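Adenosine kinase (Sinorhizobium meliloti, PDB 3UBO) probably transfers a phosphate group from ATP to the 5'-hydroxyl of adenosine, yielding AMP and ADP. Local coordinates at residues A[156-159]-A[160-163]; A[196-199]-A[200-203]; A[217-220]-A[221-224]; A[228-231]-A[232-236]; A[254-258]-A[259-263]. All coordinates share one frame; numbering follows the deposited sequence.

Interaction 1: residues A[156-159]-A[160-163]. With ADN (adenosine), chain C.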
# COMPACT_ATOMS: atom_id res chain seq x y z
N TYR A 156 -25.69 7.08 1.28
CA TYR A 156 -25.28 6.08 2.26
C TYR A 156 -24.20 6.64 3.17
O TYR A 156 -23.32 7.39 2.70
CB TYR A 156 -24.78 4.92 1.50
CG TYR A 156 -24.12 3.80 2.28
CD1 TYR A 156 -24.88 2.80 2.87
CD2 TYR A 156 -22.73 3.70 2.35
CE1 TYR A 156 -24.29 1.74 3.54
CE2 TYR A 156 -22.12 2.61 3.01
CZ TYR A 156 -22.90 1.62 3.60
OH TYR A 156 -22.30 0.53 4.26
N PHE A 157 -24.30 6.30 4.47
CA PHE A 157 -23.46 6.92 5.51
C PHE A 157 -23.22 5.96 6.67
O PHE A 157 -24.06 5.09 6.95
CB PHE A 157 -24.13 8.22 6.07
CG PHE A 157 -25.36 7.94 6.95
CD1 PHE A 157 -26.65 7.88 6.40
CD2 PHE A 157 -25.22 7.69 8.32
CE1 PHE A 157 -27.75 7.60 7.19
CE2 PHE A 157 -26.31 7.40 9.12
CZ PHE A 157 -27.59 7.36 8.55
N GLU A 158 -22.10 6.16 7.37
CA GLU A 158 -21.68 5.25 8.48
C GLU A 158 -22.39 5.55 9.80
O GLU A 158 -22.61 6.73 10.11
CB GLU A 158 -20.12 5.29 8.74
CG GLU A 158 -19.16 4.98 7.55
CD GLU A 158 -17.98 5.98 7.53
OE1 GLU A 158 -17.04 5.74 6.70
OE2 GLU A 158 -18.01 7.01 8.32
N GLY A 159 -22.74 4.51 10.56
CA GLY A 159 -22.97 4.65 11.98
C GLY A 159 -21.74 5.29 12.65
O GLY A 159 -21.83 6.09 13.60
N TYR A 160 -20.56 4.95 12.10
CA TYR A 160 -19.26 5.41 12.62
C TYR A 160 -19.18 6.92 12.83
O TYR A 160 -18.21 7.41 13.41
CB TYR A 160 -18.12 5.03 11.66
CG TYR A 160 -17.55 3.64 11.83
CD1 TYR A 160 -17.05 2.93 10.72
CD2 TYR A 160 -17.52 3.02 13.06
CE1 TYR A 160 -16.57 1.64 10.84
CE2 TYR A 160 -17.03 1.73 13.18
CZ TYR A 160 -16.55 1.05 12.06
OH TYR A 160 -16.04 -0.22 12.17
N LEU A 161 -20.18 7.63 12.28
CA LEU A 161 -20.23 9.08 12.13
C LEU A 161 -20.88 9.67 13.35
O LEU A 161 -20.87 10.87 13.55
CB LEU A 161 -21.07 9.47 10.92
CG LEU A 161 -20.36 9.59 9.58
CD1 LEU A 161 -21.29 10.27 8.58
CD2 LEU A 161 -19.04 10.33 9.66
N TRP A 162 -21.48 8.81 14.15
CA TRP A 162 -21.96 9.29 15.43
C TRP A 162 -20.84 9.78 16.35
O TRP A 162 -21.03 10.78 17.07
CB TRP A 162 -23.01 8.35 16.06
CG TRP A 162 -24.33 8.81 15.54
CD1 TRP A 162 -25.41 9.24 16.28
CD2 TRP A 162 -24.67 9.05 14.15
NE1 TRP A 162 -26.41 9.70 15.43
CE2 TRP A 162 -25.99 9.60 14.13
CE3 TRP A 162 -23.99 8.87 12.92
CZ2 TRP A 162 -26.65 9.95 12.92
CZ3 TRP A 162 -24.64 9.23 11.71
CH2 TRP A 162 -25.97 9.75 11.73
N ASP A 163 -19.65 9.15 16.26
CA ASP A 163 -18.52 9.44 17.15
C ASP A 163 -18.07 10.88 17.10
O ASP A 163 -17.96 11.52 18.16
CB ASP A 163 -17.33 8.48 16.90
CG ASP A 163 -17.58 7.09 17.45
OD1 ASP A 163 -18.14 7.01 18.57
OD2 ASP A 163 -17.27 6.08 16.76
O5' ADN C . -14.48 -1.85 7.54
C5' ADN C . -13.34 -1.54 6.66
C4' ADN C . -12.77 -0.09 6.84
O4' ADN C . -13.12 0.51 8.09
C3' ADN C . -11.24 0.39 6.61
O3' ADN C . -10.62 0.56 5.36
C2' ADN C . -11.15 1.67 7.51
O2' ADN C . -10.62 2.86 6.88
C1' ADN C . -12.54 1.77 8.01
N9 ADN C . -12.60 2.37 9.37
C8 ADN C . -11.96 2.02 10.60
N7 ADN C . -12.46 2.82 11.65
C5 ADN C . -13.42 3.67 11.07
C6 ADN C . -14.23 4.70 11.61
N6 ADN C . -14.21 5.04 13.01
N1 ADN C . -15.13 5.39 10.72
C2 ADN C . -15.19 5.04 9.33
N3 ADN C . -14.39 4.02 8.75
C4 ADN C . -13.51 3.37 9.65
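Phe157 and Trp162 meet rim to rim where strand 152-158 of the central parallel sheet of this pfkB (ribokinase-like) kinase runs into a short 3-10 turn. The case illustrates how the end of a parallel strand can supply a substrate pocket with side chains while the turn behind it is packed shut. Neither ring lies over the other: Phe157 CE2 approaches Trp162 CH2 to 3.5 Å, with the planes inclined by 30°. Phe157 reaches the indole because its CG sits between the backbone N and the carbonyl carbon (chi1 72°). The side chains of Glu158 and Leu161 cross at about a right angle, Glu158 OE2 lying 3.7 Å from Leu161 CG. The backbone N-H groups of Ala63 and Asn13 hold Glu158 OE1 and OE2, respectively, which fixes the carboxylate at the nucleoside: Glu158 OE1 comes within 3.3 Å of adenosine C2. Tyr160 presents a face instead of an edge. Adenosine C6 stands 3.4 Å above the plane of the Tyr160 ring, offset toward the rim, so the base is covered by an aromatic wall as well as bordered by an acidic group. Glu158 and Tyr160 thus address the same base in unlike ways, while Phe157 and Trp162 bury the back of the turn against Ile171 of helix 168-179. The turn itself is closed by Trp162 N, which donates to Gly159 O over 2.8 Å, almost straight at 174° but from above the carbonyl plane.

Interaction 2: residues A[196-199]-A[200-203]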
# COMPACT_ATOMS: atom_id res chain seq x y z
N HIS A 196 -23.69 -0.68 20.34
CA HIS A 196 -24.00 -0.33 21.74
C HIS A 196 -23.95 1.17 22.07
O HIS A 196 -24.84 1.70 22.72
CB HIS A 196 -23.09 -1.06 22.71
CG HIS A 196 -23.18 -2.55 22.59
ND1 HIS A 196 -22.47 -3.26 21.64
CD2 HIS A 196 -23.87 -3.46 23.32
CE1 HIS A 196 -22.72 -4.55 21.78
NE2 HIS A 196 -23.57 -4.71 22.79
N ARG A 197 -22.91 1.86 21.60
CA ARG A 197 -22.65 3.29 21.91
C ARG A 197 -23.73 4.25 21.33
O ARG A 197 -23.79 5.44 21.65
CB ARG A 197 -21.21 3.60 21.41
CG ARG A 197 -20.54 5.04 21.46
CD ARG A 197 -18.90 4.96 21.24
NE ARG A 197 -18.43 4.67 19.86
CZ ARG A 197 -18.08 3.45 19.38
NH1 ARG A 197 -18.07 2.34 20.15
NH2 ARG A 197 -17.73 3.34 18.10
N TYR A 198 -24.57 3.72 20.44
CA TYR A 198 -25.64 4.48 19.80
C TYR A 198 -26.83 3.60 19.43
O TYR A 198 -27.44 3.87 18.40
CB TYR A 198 -25.17 5.19 18.52
CG TYR A 198 -23.93 6.05 18.68
CD1 TYR A 198 -24.00 7.32 19.27
CD2 TYR A 198 -22.70 5.60 18.25
CE1 TYR A 198 -22.84 8.13 19.42
CE2 TYR A 198 -21.56 6.38 18.41
CZ TYR A 198 -21.63 7.63 18.98
OH TYR A 198 -20.48 8.37 19.10
N ARG A 199 -27.15 2.58 20.24
CA ARG A 199 -28.36 1.73 20.01
C ARG A 199 -29.56 2.60 19.62
O ARG A 199 -30.26 2.37 18.62
CB ARG A 199 -28.71 0.90 21.26
CG ARG A 199 -29.22 -0.50 20.98
CD ARG A 199 -28.65 -1.57 22.01
NE ARG A 199 -29.63 -2.05 23.01
CZ ARG A 199 -29.40 -3.01 23.94
NH1 ARG A 199 -28.21 -3.61 24.00
NH2 ARG A 199 -30.37 -3.36 24.81
N SER A 200 -29.77 3.63 20.43
CA SER A 200 -31.00 4.36 20.42
C SER A 200 -30.97 5.35 19.28
O SER A 200 -31.88 5.34 18.47
CB SER A 200 -31.18 5.06 21.74
OG SER A 200 -30.11 5.96 21.91
N GLU A 201 -29.92 6.19 19.21
CA GLU A 201 -29.80 7.16 18.09
C GLU A 201 -30.05 6.49 16.75
O GLU A 201 -30.65 7.09 15.86
CB GLU A 201 -28.44 7.87 18.04
CG GLU A 201 -28.27 9.04 19.01
CD GLU A 201 -27.51 8.64 20.27
OE1 GLU A 201 -27.59 7.45 20.67
OE2 GLU A 201 -26.83 9.53 20.86
N PHE A 202 -29.58 5.25 16.63
CA PHE A 202 -29.64 4.46 15.41
C PHE A 202 -31.11 4.08 15.09
O PHE A 202 -31.64 4.51 14.06
CB PHE A 202 -28.67 3.23 15.49
CG PHE A 202 -27.19 3.56 15.16
CD1 PHE A 202 -26.74 4.88 15.00
CD2 PHE A 202 -26.24 2.52 15.05
CE1 PHE A 202 -25.37 5.14 14.69
CE2 PHE A 202 -24.87 2.77 14.75
CZ PHE A 202 -24.43 4.04 14.57
N LEU A 203 -31.76 3.31 15.98
CA LEU A 203 -33.22 2.97 15.90
C LEU A 203 -34.20 4.11 15.50
O LEU A 203 -34.94 4.04 14.51
CB LEU A 203 -33.68 2.35 17.23
CG LEU A 203 -33.12 0.98 17.56
CD1 LEU A 203 -33.51 0.56 18.92
CD2 LEU A 203 -33.69 -0.03 16.57
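Tyr198 and Phe202 pack together at a helix-helix junction, where helix 192-197 ends and helix 199-207 begins almost at once. Tyr198 leaves the helical conformation after the first helix and occupies the N-cap position of the second, a compact example of one residue serving two helix ends. The tight part lies on the inner side. Tyr198 CB sits over the face of the Phe202 ring, 4.0 Å from its centroid and 17° off the normal, a CH-pi contact. The two rings themselves are slid apart and barely overlap. Phe202 is turned beneath Tyr198 with its CG beside the backbone N (chi1 -82°), and Phe202 N is bonded to Tyr198 O at 3.1 Å. Both rings also engage Trp162 edge-to-face. Putting an alanine here in place of Phe202 would probably leave the methylene of Tyr198 without the surface it rests on and Trp162 with a gap on one side. The phenol end of Tyr198 is fixed as well: Asp163 OD1 is hydrogen-bonded to Tyr198 OH and salt-bridged to Arg197 NE.

The outer side is looser and more polar. Arg199 and Ser200 are exposed, and the bent chain of Glu201 brings its carboxylate to the edge of the Tyr198 ring at a steep angle, the planes 74° apart; Glu201 OE1 is 3.9 Å from Tyr198 CD1. That carboxylate has a weak, long ion pair with Lys168. At the solvent margin, Ser200 OG donates weakly to Glu201 OE1 across 3.2 Å.

Interaction 3: residues A[217-220]-A[221-224]. With ADP (adenosine-5'-diphosphate), chain D.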
# COMPACT_ATOMS: atom_id res chain seq x y z
N ASN A 217 -23.64 -6.59 9.84
CA ASN A 217 -23.21 -7.98 9.87
C ASN A 217 -24.02 -8.63 10.99
O ASN A 217 -24.78 -7.94 11.67
CB ASN A 217 -21.68 -8.15 9.98
CG ASN A 217 -21.09 -7.50 11.25
OD1 ASN A 217 -21.70 -7.55 12.32
ND2 ASN A 217 -19.90 -6.92 11.12
N ARG A 218 -23.89 -9.93 11.18
CA ARG A 218 -24.71 -10.62 12.15
C ARG A 218 -24.53 -10.09 13.57
O ARG A 218 -25.50 -9.76 14.21
CB ARG A 218 -24.43 -12.08 12.05
CG ARG A 218 -25.03 -12.90 13.11
CD ARG A 218 -24.46 -14.31 12.99
NE ARG A 218 -25.31 -15.28 13.64
CZ ARG A 218 -26.06 -16.16 12.97
NH1 ARG A 218 -26.05 -16.18 11.63
NH2 ARG A 218 -26.81 -17.04 13.65
N GLN A 219 -23.31 -9.98 14.07
CA GLN A 219 -23.14 -9.48 15.45
C GLN A 219 -23.83 -8.12 15.68
O GLN A 219 -24.51 -7.91 16.69
CB GLN A 219 -21.65 -9.43 15.86
CG GLN A 219 -21.08 -10.80 16.24
CD GLN A 219 -22.09 -11.69 17.03
OE1 GLN A 219 -22.82 -11.21 17.92
NE2 GLN A 219 -22.11 -12.97 16.70
N GLU A 220 -23.63 -7.22 14.72
CA GLU A 220 -24.22 -5.89 14.75
C GLU A 220 -25.76 -5.93 14.84
O GLU A 220 -26.38 -5.25 15.68
CB GLU A 220 -23.78 -5.10 13.53
CG GLU A 220 -22.36 -4.59 13.65
CD GLU A 220 -21.60 -4.49 12.30
OE1 GLU A 220 -22.22 -4.40 11.20
OE2 GLU A 220 -20.34 -4.53 12.36
N ALA A 221 -26.36 -6.76 14.00
CA ALA A 221 -27.79 -7.02 14.12
C ALA A 221 -28.24 -7.67 15.44
O ALA A 221 -29.22 -7.23 16.03
CB ALA A 221 -28.29 -7.77 12.93
N LEU A 222 -27.54 -8.69 15.92
CA LEU A 222 -27.90 -9.30 17.21
C LEU A 222 -27.90 -8.29 18.35
O LEU A 222 -28.53 -8.52 19.38
CB LEU A 222 -26.95 -10.43 17.58
CG LEU A 222 -27.04 -11.67 16.68
CD1 LEU A 222 -26.05 -12.78 17.08
CD2 LEU A 222 -28.45 -12.18 16.64
N ALA A 223 -27.18 -7.18 18.17
CA ALA A 223 -26.76 -6.33 19.27
C ALA A 223 -27.56 -5.08 19.24
O ALA A 223 -27.61 -4.33 20.21
CB ALA A 223 -25.30 -5.97 19.12
N LEU A 224 -28.14 -4.82 18.08
CA LEU A 224 -29.02 -3.70 17.88
C LEU A 224 -30.35 -3.95 18.58
O LEU A 224 -30.99 -3.00 19.00
CB LEU A 224 -29.22 -3.47 16.39
CG LEU A 224 -30.27 -2.51 15.87
CD1 LEU A 224 -29.90 -1.05 16.18
CD2 LEU A 224 -30.49 -2.74 14.37
PB ADP D . -17.94 -7.73 8.24
O1B ADP D . -17.49 -7.63 9.83
O2B ADP D . -19.05 -6.61 7.69
O3B ADP D . -16.75 -7.67 7.34
PA ADP D . -19.02 -10.51 7.41
O1A ADP D . -18.49 -11.74 8.37
O2A ADP D . -20.47 -10.60 7.26
O3A ADP D . -18.57 -9.27 8.46
O5' ADP D . -18.37 -10.47 5.86
C5' ADP D . -18.83 -9.48 4.94
C4' ADP D . -18.93 -10.04 3.48
O4' ADP D . -17.66 -10.38 2.75
C3' ADP D . -19.77 -11.41 3.26
O3' ADP D . -21.18 -11.40 3.39
C2' ADP D . -19.10 -12.11 2.08
O2' ADP D . -19.57 -11.92 0.74
C1' ADP D . -17.67 -11.77 2.39
N9 ADP D . -17.03 -12.69 3.38
C8 ADP D . -16.78 -12.48 4.72
N7 ADP D . -16.13 -13.65 5.29
C5 ADP D . -15.99 -14.61 4.25
C6 ADP D . -15.40 -15.96 4.22
N6 ADP D . -14.76 -16.52 5.43
N1 ADP D . -15.38 -16.66 3.05
C2 ADP D . -15.92 -16.11 1.87
N3 ADP D . -16.52 -14.80 1.89
C4 ADP D . -16.53 -14.06 3.07
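Asn217 both caps a helix and touches a bound nucleotide: its OD1 accepts the N-H of Glu220, while Asn217 ND2 gives a weak hydrogen bond, 2.8 Å long and bent to 125°, to O1B of ADP. The side chain is held by a capping box with Glu220. Glu220 N donates to Asn217 OD1 at 3.1 Å, nearly straight at 168°, and Asn217 N answers by bonding Glu220 OE1 at 2.9 Å, meeting it from above the carboxylate plane. Asn217 CG lies between the backbone N and the carbonyl carbon (chi1 60°), which lets OD1 fold back to Glu220 N and leaves the amide nitrogen facing the beta-phosphate. If Asn217 were an alanine, Glu220 N would probably lose its cap and the beta-phosphate this amide donor. Asn217 O accepts Ala221 N at 3.1 Å. One turn on, Leu222 CD1 lies 3.7 Å from Gln219 OE1 and obliquely across the aliphatic part of Arg218.

The contact follows directly from strand 213-217 of the parallel sheet. Ala223 and Leu224 touch Val195 of helix 192-197, Glu220 reaches Ser192 of that helix, and Arg218 makes a cation-pi contact with Phe230 of helix 230-240.

Interaction 4: residues A[228-231]-A[232-236]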
# COMPACT_ATOMS: atom_id res chain seq x y z
N GLU A 228 -29.49 -12.79 21.54
CA GLU A 228 -28.78 -13.87 20.91
C GLU A 228 -29.69 -14.61 19.89
O GLU A 228 -29.19 -15.41 19.11
CB GLU A 228 -28.18 -14.82 21.98
N ASP A 229 -31.02 -14.33 19.87
CA ASP A 229 -31.91 -14.96 18.85
C ASP A 229 -31.89 -14.24 17.50
O ASP A 229 -32.51 -13.18 17.35
CB ASP A 229 -33.37 -15.10 19.31
CG ASP A 229 -34.29 -15.73 18.21
OD1 ASP A 229 -33.79 -16.23 17.16
OD2 ASP A 229 -35.52 -15.72 18.41
N PHE A 230 -31.19 -14.82 16.52
CA PHE A 230 -31.01 -14.17 15.23
C PHE A 230 -32.32 -14.03 14.38
O PHE A 230 -32.54 -13.02 13.69
CB PHE A 230 -29.87 -14.87 14.44
CG PHE A 230 -29.49 -14.16 13.16
CD1 PHE A 230 -29.12 -12.82 13.17
CD2 PHE A 230 -29.51 -14.82 11.94
CE1 PHE A 230 -28.78 -12.16 11.98
CE2 PHE A 230 -29.18 -14.16 10.76
CZ PHE A 230 -28.81 -12.84 10.78
N ASP A 231 -33.19 -15.04 14.43
CA ASP A 231 -34.45 -14.97 13.71
C ASP A 231 -35.29 -13.81 14.23
O ASP A 231 -35.82 -13.02 13.45
CB ASP A 231 -35.20 -16.29 13.79
CG ASP A 231 -34.64 -17.30 12.82
OD1 ASP A 231 -34.05 -16.84 11.81
OD2 ASP A 231 -34.79 -18.54 13.07
N ARG A 232 -35.39 -13.73 15.56
CA ARG A 232 -36.14 -12.68 16.24
C ARG A 232 -35.65 -11.32 15.79
O ARG A 232 -36.45 -10.38 15.61
CB ARG A 232 -35.94 -12.75 17.75
CG ARG A 232 -36.51 -11.52 18.51
CD ARG A 232 -37.91 -11.83 19.09
NE ARG A 232 -38.73 -10.65 19.40
CZ ARG A 232 -39.83 -10.69 20.16
NH1 ARG A 232 -40.24 -11.85 20.72
NH2 ARG A 232 -40.53 -9.56 20.38
N ALA A 233 -34.33 -11.21 15.67
CA ALA A 233 -33.69 -9.95 15.31
C ALA A 233 -34.02 -9.57 13.87
O ALA A 233 -34.21 -8.38 13.56
CB ALA A 233 -32.19 -10.02 15.52
N LEU A 234 -34.14 -10.59 13.02
CA LEU A 234 -34.52 -10.38 11.62
C LEU A 234 -35.91 -9.75 11.49
O LEU A 234 -36.13 -8.93 10.61
CB LEU A 234 -34.38 -11.68 10.79
CG LEU A 234 -32.96 -12.00 10.27
CD1 LEU A 234 -32.90 -13.23 9.43
CD2 LEU A 234 -32.48 -10.87 9.43
N GLU A 235 -36.84 -10.11 12.39
CA GLU A 235 -38.18 -9.53 12.39
C GLU A 235 -38.10 -8.07 12.76
O GLU A 235 -38.60 -7.22 12.05
CB GLU A 235 -39.11 -10.24 13.36
CG GLU A 235 -39.44 -11.65 12.96
CD GLU A 235 -40.24 -12.38 14.04
OE1 GLU A 235 -40.43 -11.76 15.15
OE2 GLU A 235 -40.65 -13.55 13.77
N LEU A 236 -37.48 -7.79 13.89
CA LEU A 236 -37.46 -6.42 14.37
C LEU A 236 -36.87 -5.46 13.33
O LEU A 236 -37.35 -4.32 13.14
CB LEU A 236 -36.70 -6.39 15.69
CG LEU A 236 -37.22 -7.49 16.62
CD1 LEU A 236 -36.30 -7.69 17.81
CD2 LEU A 236 -38.62 -7.13 17.09
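The N-cap of helix 230-240 is Asp229, whose carboxylate reaches round to the N-H of Arg232 and whose carbonyl O receives Ala233 N. Capping by an aspartate is a general answer to the bare N-H groups of a first helical turn, and here one oxygen serves two of them: Asp229 OD1 accepts weakly from Asp231 N at 3.0 Å and weakly from Arg232 N at 3.4 Å. The first bond is bent to 123°, the second close to straight. Asp229 places its CG opposite the backbone N (chi1 179°), which swings the carboxylate back over the start of the helix. Thr227 OG1 bonds the backbone N-H of Asp229 from the preceding loop.

On another side of the turn the contact is apolar. Leu234 CG stands 4.3 Å above one face of the Phe230 ring, toward the rim, and Leu234 CD1 is 4.1 Å from Phe230 CE2. The side chains pass at a slant, and Phe230 also rests on Leu248, a residue of the ADP pocket.

Although Asp229 and Arg232 carry opposite charges, they form no salt bridge: Asp229 OD2 and Arg232 NE are 6.1 Å apart, and the two flat groups stand at 76°. The aspartate therefore acts on the backbone, where its negative charge would be expected to offset the positive end of the helix dipole.

Interaction 5: residues A[254-258]-A[259-263]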
# COMPACT_ATOMS: atom_id res chain seq x y z
N VAL A 254 -28.14 -12.49 4.02
CA VAL A 254 -29.60 -12.66 4.11
C VAL A 254 -30.32 -11.32 4.10
O VAL A 254 -30.45 -10.67 5.15
CB VAL A 254 -30.05 -13.46 5.35
CG1 VAL A 254 -29.46 -12.90 6.61
CG2 VAL A 254 -31.57 -13.52 5.41
N VAL A 255 -30.80 -10.89 2.94
CA VAL A 255 -31.60 -9.67 2.85
C VAL A 255 -33.04 -9.83 3.38
O VAL A 255 -33.63 -10.85 3.28
CB VAL A 255 -31.56 -9.12 1.42
CG1 VAL A 255 -32.30 -7.76 1.31
CG2 VAL A 255 -30.12 -8.93 1.00
N VAL A 256 -33.60 -8.79 3.97
CA VAL A 256 -34.89 -8.89 4.65
C VAL A 256 -35.84 -7.72 4.23
O VAL A 256 -35.41 -6.55 4.18
CB VAL A 256 -34.67 -8.97 6.19
CG1 VAL A 256 -35.79 -8.35 6.93
CG2 VAL A 256 -34.46 -10.42 6.61
N ARG A 257 -37.09 -8.08 3.85
CA ARG A 257 -38.20 -7.18 3.40
C ARG A 257 -39.54 -7.77 3.84
O ARG A 257 -40.07 -8.71 3.19
CB ARG A 257 -38.19 -7.01 1.89
CG ARG A 257 -38.97 -5.85 1.46
CD ARG A 257 -38.36 -5.21 0.25
NE ARG A 257 -38.43 -6.08 -0.93
CZ ARG A 257 -38.09 -5.70 -2.17
NH1 ARG A 257 -37.62 -4.45 -2.40
NH2 ARG A 257 -38.20 -6.57 -3.18
N GLY A 258 -40.06 -7.25 4.96
CA GLY A 258 -41.14 -7.87 5.70
C GLY A 258 -40.89 -9.32 6.15
O GLY A 258 -40.20 -9.56 7.16
N ALA A 259 -41.46 -10.27 5.40
CA ALA A 259 -41.37 -11.72 5.70
C ALA A 259 -40.65 -12.44 4.56
O ALA A 259 -40.45 -13.67 4.58
CB ALA A 259 -42.78 -12.33 5.92
N GLU A 260 -40.30 -11.62 3.56
CA GLU A 260 -39.48 -12.04 2.42
C GLU A 260 -38.00 -12.12 2.85
O GLU A 260 -37.51 -11.14 3.41
CB GLU A 260 -39.62 -11.01 1.30
CG GLU A 260 -38.96 -11.53 0.02
CD GLU A 260 -38.99 -10.52 -1.12
OE1 GLU A 260 -38.52 -10.94 -2.24
OE2 GLU A 260 -39.48 -9.35 -0.89
N ARG A 261 -37.30 -13.22 2.62
CA ARG A 261 -35.92 -13.33 3.10
C ARG A 261 -35.06 -13.96 2.03
O ARG A 261 -34.99 -15.22 1.95
CB ARG A 261 -35.81 -14.21 4.35
CG ARG A 261 -36.79 -13.91 5.48
CD ARG A 261 -36.10 -14.16 6.83
NE ARG A 261 -36.70 -13.47 7.98
CZ ARG A 261 -37.15 -12.21 7.99
NH1 ARG A 261 -37.09 -11.42 6.92
NH2 ARG A 261 -37.68 -11.74 9.11
N VAL A 262 -34.43 -13.11 1.21
CA VAL A 262 -33.49 -13.58 0.18
C VAL A 262 -32.12 -14.01 0.75
O VAL A 262 -31.28 -13.15 1.02
CB VAL A 262 -33.25 -12.50 -0.92
CG1 VAL A 262 -32.39 -13.05 -2.10
CG2 VAL A 262 -34.56 -11.95 -1.41
N ARG A 263 -31.90 -15.33 0.91
CA ARG A 263 -30.58 -15.88 1.31
C ARG A 263 -29.70 -16.26 0.12
O ARG A 263 -29.91 -17.31 -0.44
CB ARG A 263 -30.78 -17.11 2.20
CG ARG A 263 -31.86 -16.82 3.17
CD ARG A 263 -31.99 -17.86 4.19
NE ARG A 263 -32.56 -17.25 5.39
CZ ARG A 263 -32.98 -17.91 6.46
NH1 ARG A 263 -32.90 -19.26 6.50
NH2 ARG A 263 -33.46 -17.22 7.51
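Glu260 N donates to Arg257 O at 2.9 Å, the bond that closes a type II' beta turn and with it a two-residue hairpin. Arg257 N returns a straighter bond (164°) to Glu260 O at 3.1 Å, making this the hydrogen-bonded antiparallel pair next to the turn. Gly258, the first of the two central residues, has a positive phi of 55°, which favours glycine at this position of a type II' turn. The paired side chains run alongside each other in the same direction. Arg257, bent along its chain, brings NE to Glu260 OE2 in a long salt bridge of 3.4 Å with a weak hydrogen bond, the oxygen lying at the edge of the guanidinium near its plane; Glu260 reaches it with its chain fully extended beyond CG. Farther from the turn, Val255 N bonds Val262 O at 3.0 Å, and Val255 CB stands 4.4 Å from Val262 CB.

The hairpin's two faces meet different helices. Val255, Arg257 and Val262 rest on Leu296 of helix 296-311, whereas Val256 and Arg261 face Leu234 of helix 230-240. Backbone bonds from Val254 to Val246 and from Val256 to Ala244 connect strand 253-257 to the chain around strand 246-247.

How the interactions relate
From the N terminus the five contacts come in series: each joins adjoining segments, and none nests in or crosses another. Interaction 1 turns the chain out of strand 152-158 at the adenosine site, and interaction 2 bends it between two helices; they touch through Asp163 and Trp162. Interaction 2 also meets interaction 3, where Leu203 packs on Leu224. Interaction 3 leads from strand 213-217 at the ADP site into a helix whose Leu222 lies on Phe230 of interaction 4. Interaction 4 in turn touches interaction 5, which closes a hairpin, through Leu234 and Val256. Successive neighbours thus link the end of strand 152-158 at the adenosine site to the hairpin 253-264.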